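Local coordinates for protein 1,3-1,4-beta-glucanase (Hordeum vulgare, PDB 1AQ0) that hydrolyses the 1,4-beta-glycosidic linkages of mixed 1,3-1,4-beta-glucans as a member of glycosyl hydrolase family 17, at residues A9-A14 with F294-Q299; P35-L40 with Q78-V83; A105-H110 with L158-A163. All coordinates share one frame; numbering follows the deposited sequence.

Contact 1. Residues A9-A14 with F294-Q299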
loop_
_atom_site.group_PDB
_atom_site.type_symbol
_atom_site.label_atom_id
_atom_site.label_comp_id
_atom_site.label_asym_id
_atom_site.label_seq_id
_atom_site.Cartn_x
_atom_site.Cartn_y
_atom_site.Cartn_z
ATOM N N ALA A 9 -0.380 35.622 12.883
ATOM C CA ALA A 9 -1.406 36.338 13.615
ATOM C C ALA A 9 -0.763 36.994 14.825
ATOM O O ALA A 9 0.318 36.589 15.254
ATOM C CB ALA A 9 -2.507 35.369 14.053
ATOM N N ASN A 10 -1.444 37.978 15.399
ATOM C CA ASN A 10 -0.912 38.692 16.555
ATOM C C ASN A 10 -1.725 38.495 17.826
ATOM O O ASN A 10 -1.479 39.171 18.832
ATOM C CB ASN A 10 -0.825 40.188 16.242
ATOM C CG ASN A 10 -2.177 40.795 15.884
ATOM O OD1 ASN A 10 -3.232 40.279 16.258
ATOM N ND2 ASN A 10 -2.147 41.891 15.141
ATOM N N ASN A 11 -2.667 37.556 17.803
ATOM C CA ASN A 11 -3.524 37.319 18.961
ATOM C C ASN A 11 -3.715 35.848 19.327
ATOM O O ASN A 11 -4.728 35.485 19.930
ATOM C CB ASN A 11 -4.895 37.966 18.721
ATOM C CG ASN A 11 -5.592 37.421 17.483
ATOM O OD1 ASN A 11 -5.011 36.645 16.717
ATOM N ND2 ASN A 11 -6.837 37.836 17.271
ATOM N N LEU A 12 -2.756 35.003 18.973
ATOM C CA LEU A 12 -2.871 33.582 19.281
ATOM C C LEU A 12 -2.442 33.269 20.711
ATOM O O LEU A 12 -1.725 34.057 21.341
ATOM C CB LEU A 12 -2.043 32.748 18.296
ATOM C CG LEU A 12 -2.357 32.895 16.808
ATOM C CD1 LEU A 12 -1.554 31.868 16.027
ATOM C CD2 LEU A 12 -3.841 32.710 16.557
ATOM N N PRO A 13 -2.924 32.136 21.262
ATOM C CA PRO A 13 -2.576 31.722 22.625
ATOM C C PRO A 13 -1.096 31.367 22.679
ATOM O O PRO A 13 -0.470 31.127 21.645
ATOM C CB PRO A 13 -3.429 30.464 22.823
ATOM C CG PRO A 13 -4.603 30.705 21.951
ATOM C CD PRO A 13 -3.972 31.260 20.707
ATOM N N ALA A 14 -0.535 31.348 23.885
ATOM C CA ALA A 14 0.865 30.998 24.070
ATOM C C ALA A 14 1.057 29.562 23.567
ATOM O O ALA A 14 0.129 28.754 23.619
ATOM C CB ALA A 14 1.242 31.110 25.544
ATOM N N PHE A 294 -10.170 26.591 15.287
ATOM C CA PHE A 294 -10.443 27.361 16.503
ATOM C C PHE A 294 -10.292 28.864 16.305
ATOM O O PHE A 294 -9.527 29.329 15.454
ATOM C CB PHE A 294 -9.463 26.984 17.626
ATOM C CG PHE A 294 -9.541 25.554 18.062
ATOM C CD1 PHE A 294 -8.785 24.575 17.419
ATOM C CD2 PHE A 294 -10.375 25.182 19.112
ATOM C CE1 PHE A 294 -8.861 23.244 17.814
ATOM C CE2 PHE A 294 -10.457 23.853 19.513
ATOM C CZ PHE A 294 -9.697 22.882 18.862
ATOM N N TYR A 295 -11.048 29.619 17.089
ATOM C CA TYR A 295 -10.944 31.070 17.081
ATOM C C TYR A 295 -9.742 31.341 17.983
ATOM O O TYR A 295 -9.341 30.476 18.775
ATOM C CB TYR A 295 -12.176 31.711 17.727
ATOM C CG TYR A 295 -13.396 31.709 16.863
ATOM C CD1 TYR A 295 -13.441 32.469 15.697
ATOM C CD2 TYR A 295 -14.523 30.962 17.214
ATOM C CE1 TYR A 295 -14.575 32.493 14.896
ATOM C CE2 TYR A 295 -15.672 30.979 16.419
ATOM C CZ TYR A 295 -15.684 31.748 15.261
ATOM O OH TYR A 295 -16.792 31.776 14.455
ATOM N N PRO A 296 -9.163 32.551 17.899
ATOM C CA PRO A 296 -8.007 32.884 18.736
ATOM C C PRO A 296 -8.284 32.765 20.240
ATOM O O PRO A 296 -7.373 32.500 21.031
ATOM C CB PRO A 296 -7.704 34.328 18.331
ATOM C CG PRO A 296 -8.093 34.353 16.900
ATOM C CD PRO A 296 -9.413 33.614 16.908
ATOM N N ASN A 297 -9.543 32.944 20.636
ATOM C CA ASN A 297 -9.900 32.849 22.051
ATOM C C ASN A 297 -10.043 31.403 22.516
ATOM O O ASN A 297 -10.459 31.153 23.647
ATOM C CB ASN A 297 -11.185 33.630 22.346
ATOM C CG ASN A 297 -12.422 32.964 21.773
ATOM O OD1 ASN A 297 -12.331 32.068 20.941
ATOM N ND2 ASN A 297 -13.586 33.414 22.208
ATOM N N MET A 298 -9.717 30.465 21.627
ATOM C CA MET A 298 -9.765 29.026 21.895
ATOM C C MET A 298 -11.115 28.308 21.773
ATOM O O MET A 298 -11.231 27.131 22.128
ATOM C CB MET A 298 -9.097 28.690 23.229
ATOM C CG MET A 298 -7.622 29.043 23.276
ATOM S SD MET A 298 -6.938 28.833 24.914
ATOM C CE MET A 298 -7.694 30.232 25.759
ATOM N N GLN A 299 -12.133 29.006 21.274
ATOM C CA GLN A 299 -13.438 28.391 21.062
ATOM C C GLN A 299 -13.395 27.726 19.694
ATOM O O GLN A 299 -12.743 28.235 18.782
ATOM C CB GLN A 299 -14.548 29.433 21.012
ATOM C CG GLN A 299 -15.071 29.899 22.337
ATOM C CD GLN A 299 -16.370 30.661 22.175
ATOM O OE1 GLN A 299 -16.371 31.834 21.803
ATOM N NE2 GLN A 299 -17.485 29.995 22.440
HETATM O O HOH W 1 -5.768 34.138 22.602
#
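N11 and P13 meet P296 and M298 at the surface, where a type I beta turn, Y295 to M298, comes up against the loop that follows the first strand of this TIM-barrel enzyme. P296 and N297 fill the two central turn positions. M298 N closes the turn on Y295 O, and Y295 N also bonds Q299 O, so the loop is held at its base.

Van der Waals contact carries most of the touch. The proline ring of P296 offers its CB and CG to the amide of N11: ND2 comes to 3.7 Å from P296 CG, and OD1 to 3.8 Å from the same carbon. The amide therefore leans on the ring as a whole rather than prodding it with one atom. N11 reaches this place with CG held between its own backbone N and carbonyl carbon (chi1 59°). P13 packs beside N11, CG 3.4 Å from the carbonyl O of P296, and the same CG touches M298 CG at 3.7 Å, the ring and the methionine chain running antiparallel there. M298 also rests on T17 and M21 of helix 15-25, the helix for which A14 is the N-cap residue.

The polar link is indirect. A single water donates to P296 O at 2.8 Å and to N11 O at 3.2 Å, bridging two backbone carbonyls that could not bond each other. N281, in another loop, donates from ND2 to N10 OD1 and also touches N11.

N297 braces the turn with an Asx turn: its OD1 accepts from Q299 N at 3.1 Å, the donor lying well above the carbonyl plane, while its ND2 donates a hydrogen bond to Q299 OE1 at 3.2 Å, the acceptor lying close to the amide plane of N297.

Contact 2. Residues P35-L40 with Q78-V83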
loop_
_atom_site.group_PDB
_atom_site.type_symbol
_atom_site.label_atom_id
_atom_site.label_comp_id
_atom_site.label_asym_id
_atom_site.label_seq_id
_atom_site.Cartn_x
_atom_site.Cartn_y
_atom_site.Cartn_z
ATOM N N PRO A 35 11.170 26.504 12.730
ATOM C CA PRO A 35 11.514 25.923 14.028
ATOM C C PRO A 35 11.316 26.929 15.158
ATOM O O PRO A 35 12.271 27.415 15.758
ATOM C CB PRO A 35 12.976 25.520 13.843
ATOM C CG PRO A 35 13.493 26.554 12.913
ATOM C CD PRO A 35 12.373 26.709 11.904
ATOM N N ASN A 36 10.054 27.245 15.423
ATOM C CA ASN A 36 9.681 28.185 16.470
ATOM C C ASN A 36 10.112 27.637 17.827
ATOM O O ASN A 36 9.673 26.566 18.250
ATOM C CB ASN A 36 8.169 28.419 16.439
ATOM C CG ASN A 36 7.718 29.429 17.469
ATOM O OD1 ASN A 36 7.310 29.069 18.569
ATOM N ND2 ASN A 36 7.801 30.702 17.123
ATOM N N GLN A 37 10.937 28.411 18.517
ATOM C CA GLN A 37 11.483 28.038 19.811
ATOM C C GLN A 37 10.465 27.809 20.913
ATOM O O GLN A 37 10.592 26.857 21.667
ATOM C CB GLN A 37 12.522 29.078 20.246
ATOM C CG GLN A 37 13.721 29.143 19.308
ATOM C CD GLN A 37 14.442 30.475 19.356
ATOM O OE1 GLN A 37 14.116 31.399 18.602
ATOM N NE2 GLN A 37 15.428 30.585 20.243
ATOM N N ALA A 38 9.477 28.686 21.024
ATOM C CA ALA A 38 8.456 28.541 22.053
ATOM C C ALA A 38 7.682 27.235 21.844
ATOM O O ALA A 38 7.429 26.481 22.790
ATOM C CB ALA A 38 7.514 29.730 22.011
ATOM N N ALA A 39 7.329 26.962 20.591
ATOM C CA ALA A 39 6.594 25.755 20.245
ATOM C C ALA A 39 7.418 24.491 20.470
ATOM O O ALA A 39 6.924 23.527 21.055
ATOM C CB ALA A 39 6.111 25.819 18.805
ATOM N N LEU A 40 8.671 24.495 20.024
ATOM C CA LEU A 40 9.533 23.325 20.187
ATOM C C LEU A 40 9.813 23.025 21.657
ATOM O O LEU A 40 9.898 21.866 22.051
ATOM C CB LEU A 40 10.827 23.483 19.385
ATOM C CG LEU A 40 10.627 23.430 17.869
ATOM C CD1 LEU A 40 11.927 23.693 17.157
ATOM C CD2 LEU A 40 10.077 22.072 17.469
ATOM N N GLN A 78 18.763 18.999 17.097
ATOM C CA GLN A 78 19.519 18.414 18.201
ATOM C C GLN A 78 19.279 19.119 19.526
ATOM O O GLN A 78 19.382 18.506 20.586
ATOM C CB GLN A 78 21.009 18.418 17.892
ATOM C CG GLN A 78 21.405 17.501 16.766
ATOM C CD GLN A 78 22.884 17.570 16.476
ATOM O OE1 GLN A 78 23.326 18.323 15.608
ATOM N NE2 GLN A 78 23.666 16.794 17.217
ATOM N N ALA A 79 18.942 20.403 19.462
ATOM C CA ALA A 79 18.690 21.191 20.661
ATOM C C ALA A 79 17.406 20.797 21.389
ATOM O O ALA A 79 17.154 21.259 22.504
ATOM C CB ALA A 79 18.654 22.673 20.313
ATOM N N TYR A 80 16.588 19.954 20.765
ATOM C CA TYR A 80 15.329 19.528 21.380
ATOM C C TYR A 80 15.203 18.007 21.377
ATOM O O TYR A 80 14.389 17.446 20.644
ATOM C CB TYR A 80 14.136 20.157 20.645
ATOM C CG TYR A 80 14.217 21.660 20.537
ATOM C CD1 TYR A 80 13.840 22.479 21.601
ATOM C CD2 TYR A 80 14.707 22.264 19.380
ATOM C CE1 TYR A 80 13.949 23.867 21.512
ATOM C CE2 TYR A 80 14.820 23.646 19.283
ATOM C CZ TYR A 80 14.438 24.442 20.347
ATOM O OH TYR A 80 14.523 25.814 20.237
ATOM N N PRO A 81 15.967 17.322 22.251
ATOM C CA PRO A 81 15.947 15.858 22.346
ATOM C C PRO A 81 14.624 15.236 22.803
ATOM O O PRO A 81 14.392 14.054 22.577
ATOM C CB PRO A 81 17.083 15.570 23.329
ATOM C CG PRO A 81 17.058 16.762 24.226
ATOM C CD PRO A 81 16.903 17.892 23.238
ATOM N N LYS A 82 13.769 16.021 23.450
ATOM C CA LYS A 82 12.482 15.514 23.928
ATOM C C LYS A 82 11.364 15.618 22.883
ATOM O O LYS A 82 10.231 15.207 23.143
ATOM C CB LYS A 82 12.053 16.253 25.197
ATOM C CG LYS A 82 13.074 16.220 26.312
ATOM C CD LYS A 82 12.596 17.022 27.500
ATOM C CE LYS A 82 13.620 16.978 28.624
ATOM N NZ LYS A 82 13.058 17.510 29.893
ATOM N N VAL A 83 11.659 16.218 21.731
ATOM C CA VAL A 83 10.653 16.364 20.677
ATOM C C VAL A 83 10.629 15.161 19.740
ATOM O O VAL A 83 11.671 14.691 19.291
ATOM C CB VAL A 83 10.872 17.658 19.844
ATOM C CG1 VAL A 83 9.837 17.753 18.713
ATOM C CG2 VAL A 83 10.770 18.877 20.741
HETATM O O HOH W 2 14.520 26.446 17.374
#
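L40 lays its CB squarely over the ring of Y80, 3.7 Å from the centroid and only 6° off the ring normal, a CH-pi contact at the start of an outer helix of the barrel. From the same residue, CD1 reaches across to Y80 CE2 at 3.6 Å. The hydroxyl end runs on to Q37, whose CG lies 3.5 Å from Y80 OH. Deeper in, V83 brings CG2 to 3.4 Å from L40 O. With its CG anti to the carbonyl carbon (chi1 -54°), Y80 swings its ring out from the loop toward the helix, and A79 CB, from the preceding residue, lies over the opposite face toward the rim.

One water ties the ring's end to the chain: Y80 OH donates to it at 2.9 Å, and it donates in turn to P35 O. With Y80 replaced by an alanine, L40 CB would probably face a gap and that water would be likely to lose its donor.

The next shell fixes the partners. N36 caps the helix through OD1, which accepts from A39 N in the carbonyl plane, and a type I beta turn from Y80 to V83, closed by V83 N to Y80 O, sets Y80 and V83 on the side facing the helix.

Beneath, L40 rests on L32 of strand 29-32 and V83 on V50 of strand 49-54, while P35 touches V52 of that strand and W72 of helix 66-78.

Contact 3. Residues A105-H110 with L158-A163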
loop_
_atom_site.group_PDB
_atom_site.type_symbol
_atom_site.label_atom_id
_atom_site.label_comp_id
_atom_site.label_asym_id
_atom_site.label_seq_id
_atom_site.Cartn_x
_atom_site.Cartn_y
_atom_site.Cartn_z
ATOM N N ALA A 105 19.719 21.739 -0.865
ATOM C CA ALA A 105 19.364 22.004 0.528
ATOM C C ALA A 105 18.898 20.729 1.235
ATOM O O ALA A 105 19.284 20.472 2.376
ATOM C CB ALA A 105 18.293 23.083 0.606
ATOM N N MET A 106 18.076 19.928 0.560
ATOM C CA MET A 106 17.583 18.685 1.152
ATOM C C MET A 106 18.730 17.712 1.399
ATOM O O MET A 106 18.780 17.066 2.446
ATOM C CB MET A 106 16.520 18.026 0.264
ATOM C CG MET A 106 15.188 18.773 0.196
ATOM S SD MET A 106 13.916 17.826 -0.694
ATOM C CE MET A 106 14.072 18.456 -2.293
ATOM N N LYS A 107 19.652 17.620 0.442
ATOM C CA LYS A 107 20.809 16.731 0.561
ATOM C C LYS A 107 21.649 17.122 1.763
ATOM O O LYS A 107 22.049 16.269 2.555
ATOM C CB LYS A 107 21.702 16.824 -0.674
ATOM C CG LYS A 107 21.289 16.006 -1.880
ATOM C CD LYS A 107 22.250 16.312 -3.031
ATOM C CE LYS A 107 22.781 15.057 -3.716
ATOM N NZ LYS A 107 21.840 14.506 -4.735
ATOM N N ASN A 108 21.920 18.420 1.889
ATOM C CA ASN A 108 22.728 18.927 2.995
ATOM C C ASN A 108 22.073 18.708 4.351
ATOM O O ASN A 108 22.747 18.334 5.310
ATOM C CB ASN A 108 23.079 20.409 2.784
ATOM C CG ASN A 108 24.105 20.615 1.682
ATOM O OD1 ASN A 108 24.792 19.678 1.282
ATOM N ND2 ASN A 108 24.216 21.841 1.189
ATOM N N VAL A 109 20.761 18.923 4.439
ATOM C CA VAL A 109 20.048 18.717 5.702
ATOM C C VAL A 109 20.062 17.222 6.013
ATOM O O VAL A 109 20.310 16.808 7.146
ATOM C CB VAL A 109 18.588 19.232 5.626
ATOM C CG1 VAL A 109 17.843 18.902 6.908
ATOM C CG2 VAL A 109 18.575 20.735 5.392
ATOM N N HIS A 110 19.844 16.414 4.987
ATOM C CA HIS A 110 19.842 14.967 5.147
ATOM C C HIS A 110 21.198 14.485 5.680
ATOM O O HIS A 110 21.263 13.734 6.657
ATOM C CB HIS A 110 19.532 14.295 3.808
ATOM C CG HIS A 110 19.547 12.797 3.868
ATOM N ND1 HIS A 110 20.547 12.067 3.289
ATOM C CD2 HIS A 110 18.696 11.966 4.529
ATOM C CE1 HIS A 110 20.298 10.807 3.606
ATOM N NE2 HIS A 110 19.190 10.700 4.353
ATOM N N LEU A 158 13.947 11.695 -3.235
ATOM C CA LEU A 158 13.021 11.105 -2.269
ATOM C C LEU A 158 12.978 9.591 -2.400
ATOM O O LEU A 158 12.948 8.877 -1.394
ATOM C CB LEU A 158 11.613 11.689 -2.451
ATOM C CG LEU A 158 11.474 13.204 -2.274
ATOM C CD1 LEU A 158 10.063 13.641 -2.617
ATOM C CD2 LEU A 158 11.830 13.594 -0.856
ATOM N N ALA A 159 12.984 9.102 -3.637
ATOM C CA ALA A 159 12.958 7.663 -3.888
ATOM C C ALA A 159 14.192 7.011 -3.281
ATOM O O ALA A 159 14.091 6.014 -2.567
ATOM C CB ALA A 159 12.901 7.385 -5.377
ATOM N N ARG A 160 15.351 7.624 -3.507
ATOM C CA ARG A 160 16.607 7.092 -2.983
ATOM C C ARG A 160 16.728 7.129 -1.459
ATOM O O ARG A 160 17.402 6.279 -0.877
ATOM C CB ARG A 160 17.805 7.821 -3.599
ATOM C CG ARG A 160 17.942 7.653 -5.110
ATOM C CD ARG A 160 19.177 8.377 -5.667
ATOM N NE ARG A 160 19.629 9.465 -4.799
ATOM C CZ ARG A 160 19.704 10.747 -5.151
ATOM N NH1 ARG A 160 19.356 11.139 -6.373
ATOM N NH2 ARG A 160 20.123 11.646 -4.266
ATOM N N THR A 161 16.081 8.097 -0.814
ATOM C CA THR A 161 16.166 8.229 0.641
ATOM C C THR A 161 14.968 7.653 1.391
ATOM O O THR A 161 14.890 7.756 2.618
ATOM C CB THR A 161 16.374 9.703 1.057
ATOM O OG1 THR A 161 15.335 10.513 0.490
ATOM C CG2 THR A 161 17.726 10.208 0.565
ATOM N N ASN A 162 14.027 7.069 0.653
ATOM C CA ASN A 162 12.841 6.469 1.259
ATOM C C ASN A 162 12.047 7.513 2.047
ATOM O O ASN A 162 11.574 7.256 3.157
ATOM C CB ASN A 162 13.243 5.292 2.167
ATOM C CG ASN A 162 12.067 4.383 2.516
ATOM O OD1 ASN A 162 11.952 3.904 3.648
ATOM N ND2 ASN A 162 11.204 4.117 1.535
ATOM N N ALA A 163 11.927 8.701 1.464
ATOM C CA ALA A 163 11.198 9.796 2.082
ATOM C C ALA A 163 9.958 10.085 1.246
ATOM O O ALA A 163 9.952 9.872 0.030
ATOM C CB ALA A 163 12.081 11.034 2.160
#
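Two neighbouring outer helices of the TIM barrel, 102-115 and 145-161, meet here through H110 and T161, with K107 and R160 facing each other alongside. T161 comes over one face of the H110 imidazole with its methyl: CG2 stands 4.1 Å from the ring centroid, 15° off the normal, and shifted toward the CE1 and NE2 rim. This CH-pi contact depends on how the threonine is turned. With chi1 at 55°, OG1 lies between the backbone N and the carbonyl carbon, bonded to F157 O one turn back, and the methyl is left to point at the histidine.

K107 and R160 meet less comfortably. K107 NZ approaches the edge of the guanidinium, near its plane, and stops 3.4 Å from R160 NH2; both are donors, so the pair is a close approach of like charges and not a bond. Both side chains are exposed, and solvent probably eases the repulsion.

The C-terminal end of helix 145-161 carries a Schellman motif: N162 takes positive phi, A163 N bonds L158 O at 3.0 Å, and a weak bond runs from N162 N to A159 O.

Below the surface pair, M106 lies between the helices, touching V154 and F157 of helix 145-161 and V123 and T125 of strand 122-128. H110 also leans on V123, so helix 102-115 packs on this strand, and K122 NZ, at the strand's start, bonds T161 O.

In the fold
All three contacts belong to one family 17 TIM barrel, built round an eight-stranded parallel sheet. Contact 1 spans almost the whole chain: the loop after strand 2-4 meets the stretch after strand 273-274, joining the first part of the barrel to its last, and contacts 2 and 3 are nested between its segments. These two follow in series, tying helix 37-43 to the loop before strand 84-92, then helix 102-115 to helix 145-161. Their centres lie about 22 Å apart, those of contacts 1 and 2 about 21 Å, and those of 1 and 3 about 35 Å, on opposite sides of the chain's centre. None touches another, and only contact 1 joins two loops.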